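Side-chain contacts in methylmalonyl-CoA carboxyltransferase 5S subunit (Propionibacterium freudenreichii subsp. shermanii, PDB 1RQB), which catalyses transfer of the carboxyl group from biotin of the 1.3S subunit to pyruvate, forming oxaloacetate, in the transcarboxylase complex: residues A[31-36]-A[69-74]; A[101-104]-A[108-111]; A[42-47]-A[291-296]; A[85-90]-A[129-134]. All blocks are in the same frame, centred on the assembly; numbering follows the deposited sequence.

Contact 1 (A[31-36]-A[69-74]); sequences VLRDAH and GATYDS. With CO (cobalt (II) ion), chain B.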
loop_
_atom_site.group_PDB
_atom_site.type_symbol
_atom_site.label_atom_id
_atom_site.label_comp_id
_atom_site.label_asym_id
_atom_site.label_seq_id
_atom_site.Cartn_x
_atom_site.Cartn_y
_atom_site.Cartn_z
ATOM N N VAL A 31 -10.663 -12.143 -1.180
ATOM C CA VAL A 31 -11.555 -11.372 -0.299
ATOM C C VAL A 31 -12.447 -12.238 0.592
ATOM O O VAL A 31 -12.748 -11.841 1.718
ATOM C CB VAL A 31 -12.458 -10.371 -1.098
ATOM C CG1 VAL A 31 -13.475 -11.127 -1.955
ATOM C CG2 VAL A 31 -13.185 -9.425 -0.121
ATOM N N LEU A 32 -12.856 -13.416 0.129
ATOM C CA LEU A 32 -13.781 -14.245 0.916
ATOM C C LEU A 32 -13.076 -15.108 1.965
ATOM O O LEU A 32 -13.744 -15.770 2.759
ATOM C CB LEU A 32 -14.618 -15.133 -0.001
ATOM C CG LEU A 32 -15.441 -14.375 -1.049
ATOM C CD1 LEU A 32 -16.195 -15.389 -1.898
ATOM C CD2 LEU A 32 -16.416 -13.388 -0.387
ATOM N N ARG A 33 -11.749 -15.117 1.992
ATOM C CA ARG A 33 -11.083 -15.942 3.010
ATOM C C ARG A 33 -9.895 -15.206 3.633
ATOM O O ARG A 33 -10.010 -14.632 4.715
ATOM C CB ARG A 33 -10.635 -17.290 2.410
ATOM C CG ARG A 33 -10.275 -18.380 3.450
ATOM C CD ARG A 33 -9.018 -18.092 4.254
ATOM N NE ARG A 33 -7.822 -18.135 3.409
ATOM C CZ ARG A 33 -6.581 -18.222 3.876
ATOM N NH1 ARG A 33 -6.368 -18.266 5.188
ATOM N NH2 ARG A 33 -5.554 -18.277 3.030
ATOM N N ASP A 34 -8.762 -15.178 2.942
ATOM C CA ASP A 34 -7.544 -14.613 3.544
ATOM C C ASP A 34 -7.640 -13.107 3.808
ATOM O O ASP A 34 -7.058 -12.619 4.778
ATOM C CB ASP A 34 -6.320 -14.920 2.668
ATOM C CG ASP A 34 -5.035 -15.052 3.482
ATOM O OD1 ASP A 34 -3.948 -15.006 2.880
ATOM O OD2 ASP A 34 -5.109 -15.216 4.724
ATOM N N ALA A 35 -8.360 -12.350 2.984
ATOM C CA ALA A 35 -8.406 -10.898 3.213
ATOM C C ALA A 35 -9.009 -10.568 4.581
ATOM O O ALA A 35 -8.424 -9.800 5.344
ATOM C CB ALA A 35 -9.192 -10.183 2.100
ATOM N N HIS A 36 -10.168 -11.141 4.918
ATOM C CA HIS A 36 -10.755 -10.775 6.215
ATOM C C HIS A 36 -10.073 -11.537 7.352
ATOM O O HIS A 36 -10.072 -11.088 8.497
ATOM C CB HIS A 36 -12.276 -10.948 6.217
ATOM C CG HIS A 36 -12.736 -12.356 6.057
ATOM N ND1 HIS A 36 -12.880 -13.216 7.123
ATOM C CD2 HIS A 36 -13.110 -13.049 4.958
ATOM C CE1 HIS A 36 -13.328 -14.380 6.687
ATOM N NE2 HIS A 36 -13.476 -14.304 5.377
ATOM N N GLY A 69 -8.248 -22.447 6.106
ATOM C CA GLY A 69 -7.541 -21.465 6.902
ATOM C C GLY A 69 -8.236 -21.415 8.253
ATOM O O GLY A 69 -8.721 -22.435 8.741
ATOM N N ALA A 70 -8.333 -20.225 8.833
ATOM C CA ALA A 70 -8.948 -20.051 10.158
ATOM C C ALA A 70 -10.461 -19.839 10.054
ATOM O O ALA A 70 -11.122 -19.651 11.076
ATOM C CB ALA A 70 -8.311 -18.846 10.862
ATOM N N THR A 71 -11.040 -19.895 8.859
ATOM C CA THR A 71 -12.480 -19.616 8.748
ATOM C C THR A 71 -13.343 -20.717 9.369
ATOM O O THR A 71 -14.448 -20.441 9.834
ATOM C CB THR A 71 -12.938 -19.400 7.293
ATOM O OG1 THR A 71 -12.758 -20.603 6.545
ATOM C CG2 THR A 71 -12.160 -18.258 6.652
ATOM N N TYR A 72 -12.875 -21.964 9.374
ATOM C CA TYR A 72 -13.685 -23.040 9.964
ATOM C C TYR A 72 -13.858 -22.740 11.455
ATOM O O TYR A 72 -14.968 -22.700 11.983
ATOM C CB TYR A 72 -12.977 -24.383 9.759
ATOM C CG TYR A 72 -13.855 -25.614 9.887
ATOM C CD1 TYR A 72 -14.186 -26.370 8.759
ATOM C CD2 TYR A 72 -14.298 -26.059 11.136
ATOM C CE1 TYR A 72 -14.925 -27.550 8.870
ATOM C CE2 TYR A 72 -15.041 -27.246 11.262
ATOM C CZ TYR A 72 -15.343 -27.982 10.122
ATOM O OH TYR A 72 -16.042 -29.159 10.224
ATOM N N ASP A 73 -12.741 -22.500 12.123
ATOM C CA ASP A 73 -12.746 -22.170 13.556
ATOM C C ASP A 73 -13.617 -20.939 13.819
ATOM O O ASP A 73 -14.434 -20.936 14.739
ATOM C CB ASP A 73 -11.322 -21.877 14.036
ATOM C CG ASP A 73 -11.293 -21.341 15.464
ATOM O OD1 ASP A 73 -11.381 -22.153 16.406
ATOM O OD2 ASP A 73 -11.207 -20.106 15.647
ATOM N N SER A 74 -13.453 -19.882 13.027
ATOM C CA SER A 74 -14.217 -18.648 13.264
ATOM C C SER A 74 -15.723 -18.884 13.145
ATOM O O SER A 74 -16.515 -18.344 13.916
ATOM C CB SER A 74 -13.813 -17.562 12.277
ATOM O OG SER A 74 -14.525 -16.366 12.566
HETATM CO CO CO B . -2.122 -15.753 3.299
HETATM O O HOH W 1 -2.712 -15.858 5.482
#

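Contact 2 (A[101-104]-A[108-111]); sequences MLLR and LLGY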
loop_
_atom_site.group_PDB
_atom_site.type_symbol
_atom_site.label_atom_id
_atom_site.label_comp_id
_atom_site.label_asym_id
_atom_site.label_seq_id
_atom_site.Cartn_x
_atom_site.Cartn_y
_atom_site.Cartn_z
HETATM N N MSE A 101 -9.432 -23.633 -1.297
HETATM C CA MSE A 101 -9.299 -23.591 0.167
HETATM C C MSE A 101 -7.828 -23.793 0.533
HETATM O O MSE A 101 -7.032 -24.255 -0.283
HETATM C CB MSE A 101 -10.103 -24.706 0.850
HETATM C CG MSE A 101 -9.546 -26.123 0.635
HETATM SE SE MSE A 101 -10.378 -27.482 1.805
HETATM C CE MSE A 101 -10.030 -26.632 3.515
ATOM N N LEU A 102 -7.496 -23.424 1.765
ATOM C CA LEU A 102 -6.153 -23.614 2.328
ATOM C C LEU A 102 -6.296 -24.732 3.363
ATOM O O LEU A 102 -7.139 -24.643 4.254
ATOM C CB LEU A 102 -5.667 -22.331 3.022
ATOM C CG LEU A 102 -4.269 -22.454 3.648
ATOM C CD1 LEU A 102 -3.230 -22.582 2.537
ATOM C CD2 LEU A 102 -3.955 -21.240 4.533
ATOM N N LEU A 103 -5.490 -25.784 3.227
ATOM C CA LEU A 103 -5.568 -26.949 4.120
ATOM C C LEU A 103 -4.165 -27.267 4.641
ATOM O O LEU A 103 -3.249 -27.481 3.850
ATOM C CB LEU A 103 -6.111 -28.142 3.329
ATOM C CG LEU A 103 -6.349 -29.435 4.106
ATOM C CD1 LEU A 103 -7.467 -29.213 5.136
ATOM C CD2 LEU A 103 -6.724 -30.537 3.133
ATOM N N ARG A 104 -4.000 -27.342 5.963
ATOM C CA ARG A 104 -2.660 -27.557 6.525
ATOM C C ARG A 104 -2.297 -29.042 6.621
ATOM O O ARG A 104 -2.040 -29.577 7.698
ATOM C CB ARG A 104 -2.543 -26.845 7.883
ATOM C CG ARG A 104 -1.100 -26.794 8.430
ATOM C CD ARG A 104 -0.950 -25.799 9.585
ATOM N NE ARG A 104 -1.733 -26.127 10.773
ATOM C CZ ARG A 104 -1.213 -26.661 11.876
ATOM N NH1 ARG A 104 0.085 -26.930 11.934
ATOM N NH2 ARG A 104 -1.981 -26.909 12.927
ATOM N N LEU A 108 -5.009 -30.906 8.853
ATOM C CA LEU A 108 -6.282 -30.457 8.274
ATOM C C LEU A 108 -6.521 -29.017 8.731
ATOM O O LEU A 108 -5.658 -28.159 8.548
ATOM C CB LEU A 108 -7.420 -31.392 8.705
ATOM C CG LEU A 108 -7.258 -32.838 8.218
ATOM C CD1 LEU A 108 -8.341 -33.725 8.833
ATOM C CD2 LEU A 108 -7.327 -32.880 6.690
ATOM N N LEU A 109 -7.674 -28.730 9.312
ATOM C CA LEU A 109 -7.935 -27.363 9.787
ATOM C C LEU A 109 -7.903 -27.379 11.317
ATOM O O LEU A 109 -8.267 -26.402 11.968
ATOM C CB LEU A 109 -9.309 -26.878 9.307
ATOM C CG LEU A 109 -9.494 -26.812 7.795
ATOM C CD1 LEU A 109 -10.892 -26.315 7.456
ATOM C CD2 LEU A 109 -8.425 -25.889 7.202
ATOM N N GLY A 110 -7.423 -28.502 11.851
ATOM C CA GLY A 110 -7.368 -28.729 13.282
ATOM C C GLY A 110 -6.118 -28.342 14.046
ATOM O O GLY A 110 -5.259 -27.618 13.546
ATOM N N TYR A 111 -6.005 -28.902 15.246
ATOM C CA TYR A 111 -4.934 -28.567 16.196
ATOM C C TYR A 111 -3.852 -29.645 16.293
ATOM O O TYR A 111 -2.894 -29.465 17.042
ATOM C CB TYR A 111 -5.576 -28.363 17.573
ATOM C CG TYR A 111 -6.141 -29.651 18.155
ATOM C CD1 TYR A 111 -5.423 -30.389 19.101
ATOM C CD2 TYR A 111 -7.359 -30.166 17.712
ATOM C CE1 TYR A 111 -5.901 -31.604 19.584
ATOM C CE2 TYR A 111 -7.848 -31.386 18.188
ATOM C CZ TYR A 111 -7.114 -32.101 19.122
ATOM O OH TYR A 111 -7.582 -33.319 19.574
HETATM O O HOH W 2 -4.685 -26.613 10.823
HETATM O O HOH W 3 -3.840 -24.729 13.729
#

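Contact 3 (A[42-47]-A[291-296]); sequences TRMAME and DHFKAI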
loop_
_atom_site.group_PDB
_atom_site.type_symbol
_atom_site.label_atom_id
_atom_site.label_comp_id
_atom_site.label_asym_id
_atom_site.label_seq_id
_atom_site.Cartn_x
_atom_site.Cartn_y
_atom_site.Cartn_z
ATOM N N THR A 42 -10.759 -12.701 10.812
ATOM C CA THR A 42 -11.630 -13.745 10.250
ATOM C C THR A 42 -13.076 -13.609 10.732
ATOM O O THR A 42 -13.827 -14.582 10.697
ATOM C CB THR A 42 -11.149 -15.168 10.680
ATOM O OG1 THR A 42 -9.731 -15.172 10.905
ATOM C CG2 THR A 42 -11.475 -16.181 9.605
ATOM N N ARG A 43 -13.503 -12.409 11.113
ATOM C CA ARG A 43 -14.857 -12.237 11.658
ATOM C C ARG A 43 -15.922 -11.951 10.596
ATOM O O ARG A 43 -17.092 -11.790 10.938
ATOM C CB ARG A 43 -14.873 -11.098 12.674
ATOM C CG ARG A 43 -14.071 -11.339 13.949
ATOM C CD ARG A 43 -14.572 -12.577 14.673
ATOM N NE ARG A 43 -14.236 -12.558 16.098
ATOM C CZ ARG A 43 -13.034 -12.762 16.619
ATOM N NH1 ARG A 43 -11.988 -13.016 15.845
ATOM N NH2 ARG A 43 -12.888 -12.712 17.938
HETATM N N MSE A 44 -15.563 -11.910 9.319
HETATM C CA MSE A 44 -16.553 -11.574 8.285
HETATM C C MSE A 44 -17.759 -12.517 8.313
HETATM O O MSE A 44 -17.620 -13.731 8.185
HETATM C CB MSE A 44 -15.942 -11.629 6.892
HETATM C CG MSE A 44 -16.973 -11.354 5.832
HETATM SE SE MSE A 44 -17.033 -9.480 5.472
HETATM C CE MSE A 44 -15.724 -9.524 4.166
ATOM N N ALA A 45 -18.947 -11.931 8.416
ATOM C CA ALA A 45 -20.194 -12.709 8.456
ATOM C C ALA A 45 -20.641 -13.041 7.031
ATOM O O ALA A 45 -20.513 -12.228 6.117
ATOM C CB ALA A 45 -21.278 -11.914 9.169
HETATM N N MSE A 46 -21.203 -14.234 6.866
HETATM C CA MSE A 46 -21.673 -14.697 5.553
HETATM C C MSE A 46 -22.672 -13.694 4.971
HETATM O O MSE A 46 -22.663 -13.427 3.770
HETATM C CB MSE A 46 -22.324 -16.081 5.683
HETATM C CG MSE A 46 -22.719 -16.680 4.348
HETATM SE SE MSE A 46 -21.149 -16.836 3.165
HETATM C CE MSE A 46 -21.715 -18.402 2.161
ATOM N N GLU A 47 -23.515 -13.120 5.829
ATOM C CA GLU A 47 -24.527 -12.146 5.393
ATOM C C GLU A 47 -23.872 -10.961 4.678
ATOM O O GLU A 47 -24.463 -10.363 3.781
ATOM C CB GLU A 47 -25.327 -11.634 6.608
ATOM C CG GLU A 47 -24.466 -10.989 7.694
ATOM C CD GLU A 47 -25.211 -10.731 9.006
ATOM O OE1 GLU A 47 -25.763 -11.697 9.582
ATOM O OE2 GLU A 47 -25.226 -9.563 9.466
ATOM N N ASP A 291 -16.974 -1.719 -4.286
ATOM C CA ASP A 291 -17.977 -0.865 -3.633
ATOM C C ASP A 291 -18.762 -1.664 -2.593
ATOM O O ASP A 291 -19.125 -1.152 -1.534
ATOM C CB ASP A 291 -18.922 -0.267 -4.684
ATOM C CG ASP A 291 -18.280 0.894 -5.444
ATOM O OD1 ASP A 291 -17.129 1.254 -5.108
ATOM O OD2 ASP A 291 -18.922 1.448 -6.364
ATOM N N HIS A 292 -19.008 -2.927 -2.890
ATOM C CA HIS A 292 -19.745 -3.772 -1.940
ATOM C C HIS A 292 -18.989 -3.852 -0.613
ATOM O O HIS A 292 -19.553 -3.609 0.453
ATOM C CB HIS A 292 -19.887 -5.187 -2.489
ATOM C CG HIS A 292 -20.557 -6.121 -1.533
ATOM N ND1 HIS A 292 -21.927 -6.225 -1.437
ATOM C CD2 HIS A 292 -20.050 -6.932 -0.575
ATOM C CE1 HIS A 292 -22.237 -7.059 -0.459
ATOM N NE2 HIS A 292 -21.116 -7.500 0.081
ATOM N N PHE A 293 -17.708 -4.199 -0.673
ATOM C CA PHE A 293 -16.950 -4.361 0.576
ATOM C C PHE A 293 -16.575 -3.017 1.201
ATOM O O PHE A 293 -16.369 -2.937 2.410
ATOM C CB PHE A 293 -15.730 -5.251 0.355
ATOM C CG PHE A 293 -16.095 -6.703 0.181
ATOM C CD1 PHE A 293 -16.146 -7.276 -1.080
ATOM C CD2 PHE A 293 -16.511 -7.459 1.281
ATOM C CE1 PHE A 293 -16.617 -8.590 -1.259
ATOM C CE2 PHE A 293 -16.987 -8.769 1.121
ATOM C CZ PHE A 293 -17.043 -9.336 -0.154
ATOM N N LYS A 294 -16.500 -1.962 0.403
ATOM C CA LYS A 294 -16.156 -0.648 0.964
ATOM C C LYS A 294 -17.253 -0.214 1.940
ATOM O O LYS A 294 -16.981 0.403 2.970
ATOM C CB LYS A 294 -16.020 0.397 -0.148
ATOM C CG LYS A 294 -15.664 1.772 0.404
ATOM C CD LYS A 294 -15.515 2.827 -0.680
ATOM C CE LYS A 294 -15.159 4.177 -0.054
ATOM N NZ LYS A 294 -13.991 4.102 0.892
ATOM N N ALA A 295 -18.490 -0.561 1.618
ATOM C CA ALA A 295 -19.643 -0.193 2.453
ATOM C C ALA A 295 -19.726 -1.074 3.702
ATOM O O ALA A 295 -20.245 -0.655 4.735
ATOM C CB ALA A 295 -20.933 -0.332 1.629
ATOM N N ILE A 296 -19.186 -2.282 3.629
ATOM C CA ILE A 296 -19.276 -3.232 4.747
ATOM C C ILE A 296 -18.089 -3.148 5.711
ATOM O O ILE A 296 -18.252 -3.346 6.915
ATOM C CB ILE A 296 -19.380 -4.675 4.182
ATOM C CG1 ILE A 296 -20.822 -4.934 3.751
ATOM C CG2 ILE A 296 -18.858 -5.711 5.188
ATOM C CD1 ILE A 296 -21.002 -6.216 3.005
#

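Contact 4 (A[85-90]-A[129-134]); sequences ERLRTF and NGMDVF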
loop_
_atom_site.group_PDB
_atom_site.type_symbol
_atom_site.label_atom_id
_atom_site.label_comp_id
_atom_site.label_asym_id
_atom_site.label_seq_id
_atom_site.Cartn_x
_atom_site.Cartn_y
_atom_site.Cartn_z
ATOM N N GLU A 85 -22.156 -25.343 5.676
ATOM C CA GLU A 85 -23.275 -24.637 5.034
ATOM C C GLU A 85 -22.719 -23.453 4.239
ATOM O O GLU A 85 -23.238 -23.100 3.181
ATOM C CB GLU A 85 -24.265 -24.139 6.089
ATOM C CG GLU A 85 -25.456 -23.381 5.523
ATOM C CD GLU A 85 -26.411 -24.262 4.733
ATOM O OE1 GLU A 85 -27.453 -23.737 4.273
ATOM O OE2 GLU A 85 -26.128 -25.473 4.570
ATOM N N ARG A 86 -21.658 -22.836 4.754
ATOM C CA ARG A 86 -21.042 -21.703 4.049
ATOM C C ARG A 86 -20.465 -22.194 2.719
ATOM O O ARG A 86 -20.635 -21.558 1.680
ATOM C CB ARG A 86 -19.928 -21.067 4.900
ATOM C CG ARG A 86 -19.145 -19.976 4.153
ATOM C CD ARG A 86 -18.004 -19.351 4.980
ATOM N NE ARG A 86 -18.495 -18.535 6.089
ATOM C CZ ARG A 86 -17.740 -17.688 6.789
ATOM N NH1 ARG A 86 -16.450 -17.547 6.506
ATOM N NH2 ARG A 86 -18.286 -16.946 7.751
ATOM N N LEU A 87 -19.783 -23.337 2.757
ATOM C CA LEU A 87 -19.199 -23.912 1.538
ATOM C C LEU A 87 -20.311 -24.243 0.540
ATOM O O LEU A 87 -20.201 -23.934 -0.645
ATOM C CB LEU A 87 -18.399 -25.183 1.860
ATOM C CG LEU A 87 -17.889 -26.002 0.664
ATOM C CD1 LEU A 87 -17.063 -25.118 -0.275
ATOM C CD2 LEU A 87 -17.054 -27.163 1.174
ATOM N N ARG A 88 -21.383 -24.881 1.005
ATOM C CA ARG A 88 -22.486 -25.209 0.092
ATOM C C ARG A 88 -23.078 -23.946 -0.535
ATOM O O ARG A 88 -23.396 -23.919 -1.724
ATOM C CB ARG A 88 -23.580 -26.006 0.815
ATOM C CG ARG A 88 -23.198 -27.468 0.986
ATOM C CD ARG A 88 -24.311 -28.295 1.608
ATOM N NE ARG A 88 -24.469 -28.075 3.039
ATOM C CZ ARG A 88 -23.899 -28.842 3.964
ATOM N NH1 ARG A 88 -23.141 -29.865 3.599
ATOM N NH2 ARG A 88 -24.087 -28.592 5.252
ATOM N N THR A 89 -23.218 -22.899 0.268
ATOM C CA THR A 89 -23.793 -21.639 -0.225
ATOM C C THR A 89 -22.877 -21.025 -1.286
ATOM O O THR A 89 -23.347 -20.589 -2.336
ATOM C CB THR A 89 -24.006 -20.638 0.927
ATOM O OG1 THR A 89 -24.942 -21.192 1.857
ATOM C CG2 THR A 89 -24.567 -19.325 0.398
ATOM N N PHE A 90 -21.574 -21.004 -1.025
ATOM C CA PHE A 90 -20.628 -20.437 -1.997
ATOM C C PHE A 90 -20.673 -21.231 -3.303
ATOM O O PHE A 90 -20.597 -20.658 -4.389
ATOM C CB PHE A 90 -19.206 -20.468 -1.436
ATOM C CG PHE A 90 -18.894 -19.335 -0.481
ATOM C CD1 PHE A 90 -17.966 -19.512 0.542
ATOM C CD2 PHE A 90 -19.497 -18.092 -0.622
ATOM C CE1 PHE A 90 -17.640 -18.458 1.418
ATOM C CE2 PHE A 90 -19.176 -17.031 0.249
ATOM C CZ PHE A 90 -18.245 -17.225 1.270
ATOM N N ASN A 129 -18.808 -31.474 -1.339
ATOM C CA ASN A 129 -19.596 -30.258 -1.092
ATOM C C ASN A 129 -19.222 -29.120 -2.046
ATOM O O ASN A 129 -19.795 -28.033 -1.966
ATOM C CB ASN A 129 -19.465 -29.859 0.377
ATOM C CG ASN A 129 -20.395 -30.673 1.274
ATOM O OD1 ASN A 129 -21.614 -30.532 1.193
ATOM N ND2 ASN A 129 -19.828 -31.543 2.107
ATOM N N GLY A 130 -18.277 -29.368 -2.957
ATOM C CA GLY A 130 -17.925 -28.354 -3.941
ATOM C C GLY A 130 -16.512 -27.808 -4.107
ATOM O O GLY A 130 -16.262 -27.064 -5.054
HETATM N N MSE A 131 -15.581 -28.173 -3.236
HETATM C CA MSE A 131 -14.220 -27.623 -3.335
HETATM C C MSE A 131 -13.552 -28.089 -4.633
HETATM O O MSE A 131 -13.642 -29.260 -4.998
HETATM C CB MSE A 131 -13.407 -28.058 -2.120
HETATM C CG MSE A 131 -12.100 -27.328 -1.994
HETATM SE SE MSE A 131 -12.454 -25.415 -2.041
HETATM C CE MSE A 131 -13.599 -25.254 -0.520
ATOM N N ASP A 132 -12.859 -27.177 -5.321
ATOM C CA ASP A 132 -12.208 -27.497 -6.602
ATOM C C ASP A 132 -10.684 -27.541 -6.468
ATOM O O ASP A 132 -10.036 -28.473 -6.944
ATOM C CB ASP A 132 -12.557 -26.447 -7.673
ATOM C CG ASP A 132 -14.032 -26.431 -8.033
ATOM O OD1 ASP A 132 -14.555 -27.493 -8.443
ATOM O OD2 ASP A 132 -14.670 -25.356 -7.915
ATOM N N VAL A 133 -10.113 -26.512 -5.848
ATOM C CA VAL A 133 -8.652 -26.424 -5.701
ATOM C C VAL A 133 -8.287 -26.516 -4.218
ATOM O O VAL A 133 -8.831 -25.797 -3.382
ATOM C CB VAL A 133 -8.112 -25.077 -6.267
ATOM C CG1 VAL A 133 -6.599 -24.997 -6.086
ATOM C CG2 VAL A 133 -8.476 -24.940 -7.747
ATOM N N PHE A 134 -7.366 -27.415 -3.906
ATOM C CA PHE A 134 -6.919 -27.586 -2.517
ATOM C C PHE A 134 -5.460 -27.148 -2.384
ATOM O O PHE A 134 -4.554 -27.796 -2.907
ATOM C CB PHE A 134 -7.008 -29.055 -2.088
ATOM C CG PHE A 134 -8.420 -29.587 -1.984
ATOM C CD1 PHE A 134 -9.140 -29.936 -3.124
ATOM C CD2 PHE A 134 -9.001 -29.789 -0.731
ATOM C CE1 PHE A 134 -10.435 -30.495 -3.016
ATOM C CE2 PHE A 134 -10.278 -30.340 -0.607
ATOM C CZ PHE A 134 -10.996 -30.697 -1.757
#

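Contact 1 (A[31-36]-A[69-74])
Arg33 NH1 lies against the backbone of Gly69, 3.8 Å from its CA, and several groups hold it. It hydrogen-bonds to Gln37 OE1. It also forms a salt bridge with Asp34 OD2 at 3.3 Å. That oxygen sits over one face of the guanidinium, toward its rim, so charge alone acts there and no N-H points at it. Arg33 NE makes a second salt bridge, to Glu65. A side chain at Gly69 would run into NH1, and the positive phi of this residue also suits glycine.

The apolar part of the contact centres on Thr71. Its methyl CG2 is 3.7 Å from Arg33 CG and 4.1 Å from His36 CE1. Arg33 starts with CG anti to its own N (chi1 -164°), then bends twice. The stem thus passes Thr71 while the tip reaches Gly69. Thr71 OG1 bonds to Gly68 O, which leaves the methyl to face the other segment. The His36 ring is steadied by a weak bond from NE2 to Leu32 O, at 3.0 Å with an N-H...O angle of 143°. Arg33 O lies over one face of that ring.

Asp34 OD1 binds the cobalt ion at 2.0 Å. A water, also on the metal, donates to Asp34 OD2 at 2.6 Å. His226, His228 and the carboxylated Lys195 belong to the same site. Arg33 to His36 and Ala70 belong to the substrate site of this TIM barrel. Arg33 is thus a second-shell neighbour of the metal: its charge faces the carboxylate that holds cobalt, and would be expected to polarise that group.

Contact 2 (A[101-104]-A[108-111])
Arg104 and Leu108 mark a tight return of the chain, with CA atoms 5.0 Å apart. Arg104 N gives a hydrogen bond to Leu108 O at 3.2 Å, with an N-H...O angle of 140°. Strand 99-103 has just ended, and this is the loop that leads to helix 116-128, a beta-alpha loop of the TIM barrel. Leu103 CD1 sits against the loop backbone, 3.6 Å from Leu108 CA. The same methyl also touches Leu108 CD2 and Leu109 CD2. Leu109 points its two methyls at the strand: CD2 is 3.4 Å from Leu102 O, and CD1 is 4.0 Å from CE of the selenomethionine Met101. Phe122 of helix 116-128 covers this apolar patch. A glycine in place of Leu109 would probably open a gap beside Met101 CE and Leu103 CD1 and leave Leu103 CD1 less hemmed in. On the polar side Arg104 extends with CG anti to its N (chi1 -169°) and bends at chi3. Its NH2 makes a weak bond to Gly110 O at 3.4 Å, near the guanidinium plane. One water accepts from Arg104 NE at 3.0 Å and donates to both Leu108 O and Gly110 O.

Contact 3 (A[42-47]-A[291-296])
Met44, a selenomethionine, drives its methyl end against the Phe293 ring. Its CE lies 3.4 Å from Phe293 CE2 and 3.6 Å from CD2. This is the tight part of the contact. The approach is oblique to the ring, and the two side chains cross at about a right angle. Met44 leaves its backbone with CG anti to N (chi1 177°). Bends at chi2 and chi3, both near 90°, then swing the methyl to the ring. The Phe293 ring is backed within its own helix by His292, whose CD2 stands 3.7 Å over the ring centre. Phe293 also packs on Val31 and Leu32, and Met44 on His36, Met49 and Met256.

The contact joins two distant parts of the TIM barrel. Segment 42-47 is in the loop after helix 31-39, early in the chain. Segment 291-296 lies on helix 283-296, which follows strand 277-278, and that strand pairs with strand 23-29. Parts of the chain more than 240 residues apart therefore meet here. Backbones stay well apart, with Met44 CA 9.5 Å from Ile296 CA, so long side chains must span the space.

The looser part lies toward the surface. Ile296 offers only CG2, at 4.2 Å from Met44 SE, and is partly exposed. Glu47 is exposed and its CB points away from the helix. On the same helix as Ile296, Lys294 NZ turns to the dimer partner and hydrogen-bonds to Thr307 OG1 of the second subunit.

Contact 4 (A[85-90]-A[129-134])
Arg88 wraps around the amide oxygen of Asn129. At CB the chain turns so that CG is anti to the carbonyl carbon (chi1 -78°). CG then lies 3.5 Å from Asn129 OD1, and CD is equally close to that oxygen. NE is directed to Glu85 OE2, in the guanidinium plane, at a long 3.4 Å: a weak bond within a salt bridge. At the tip NH1 donates to Asn129 OD1 at 2.9 Å, with an N-H...O angle of 145°. The donor comes from above the amide plane, not on a lone pair; guanidinium and amide planes are 63° apart. With a leucine in place of Arg88, Asn129 OD1 would probably lose this donor and Glu85 its opposing charge. Beside this polar pair Leu87 packs inward. Its CD2 is 3.7 Å from Asn129 CB, and its CD1 is tight on CE of the selenomethionine Met131 at 3.5 Å. Asn129 ND2 bonds to Lys125 O and Glu448 OE1. Gly130 ends helix 116-128 in a Schellman motif. Helix 83-93 thus rests on the turn between helix 116-128 and strand 133-136, with Met131 also packed on Trp67, Leu99 and Met101 of strands 63-68 and 99-103.

Contacts 1 and 2 lie near the centre of the chain and meet each other: Gly69 N probably bonds to Leu102 O. Contact 1 is buried beside the metal; its charges pair within 31-36 and with Glu65, and its touch on 69-74 is packing. Contact 2 is only partly buried and mixes leucine packing with waters. The centres of contacts 3 and 4 lie about 20 Å and 17 Å from the chain centre, yet contact 3 is buried and purely apolar. Contact 4, partly buried, pairs an arginine-asparagine hydrogen bond with leucine-methionine packing. Contacts 2 and 4 share the sheet through neighbouring strands 99-103 and 133-136. Loop 42-47 touches His36 of contact 1 and, through Met46, helix 83-93.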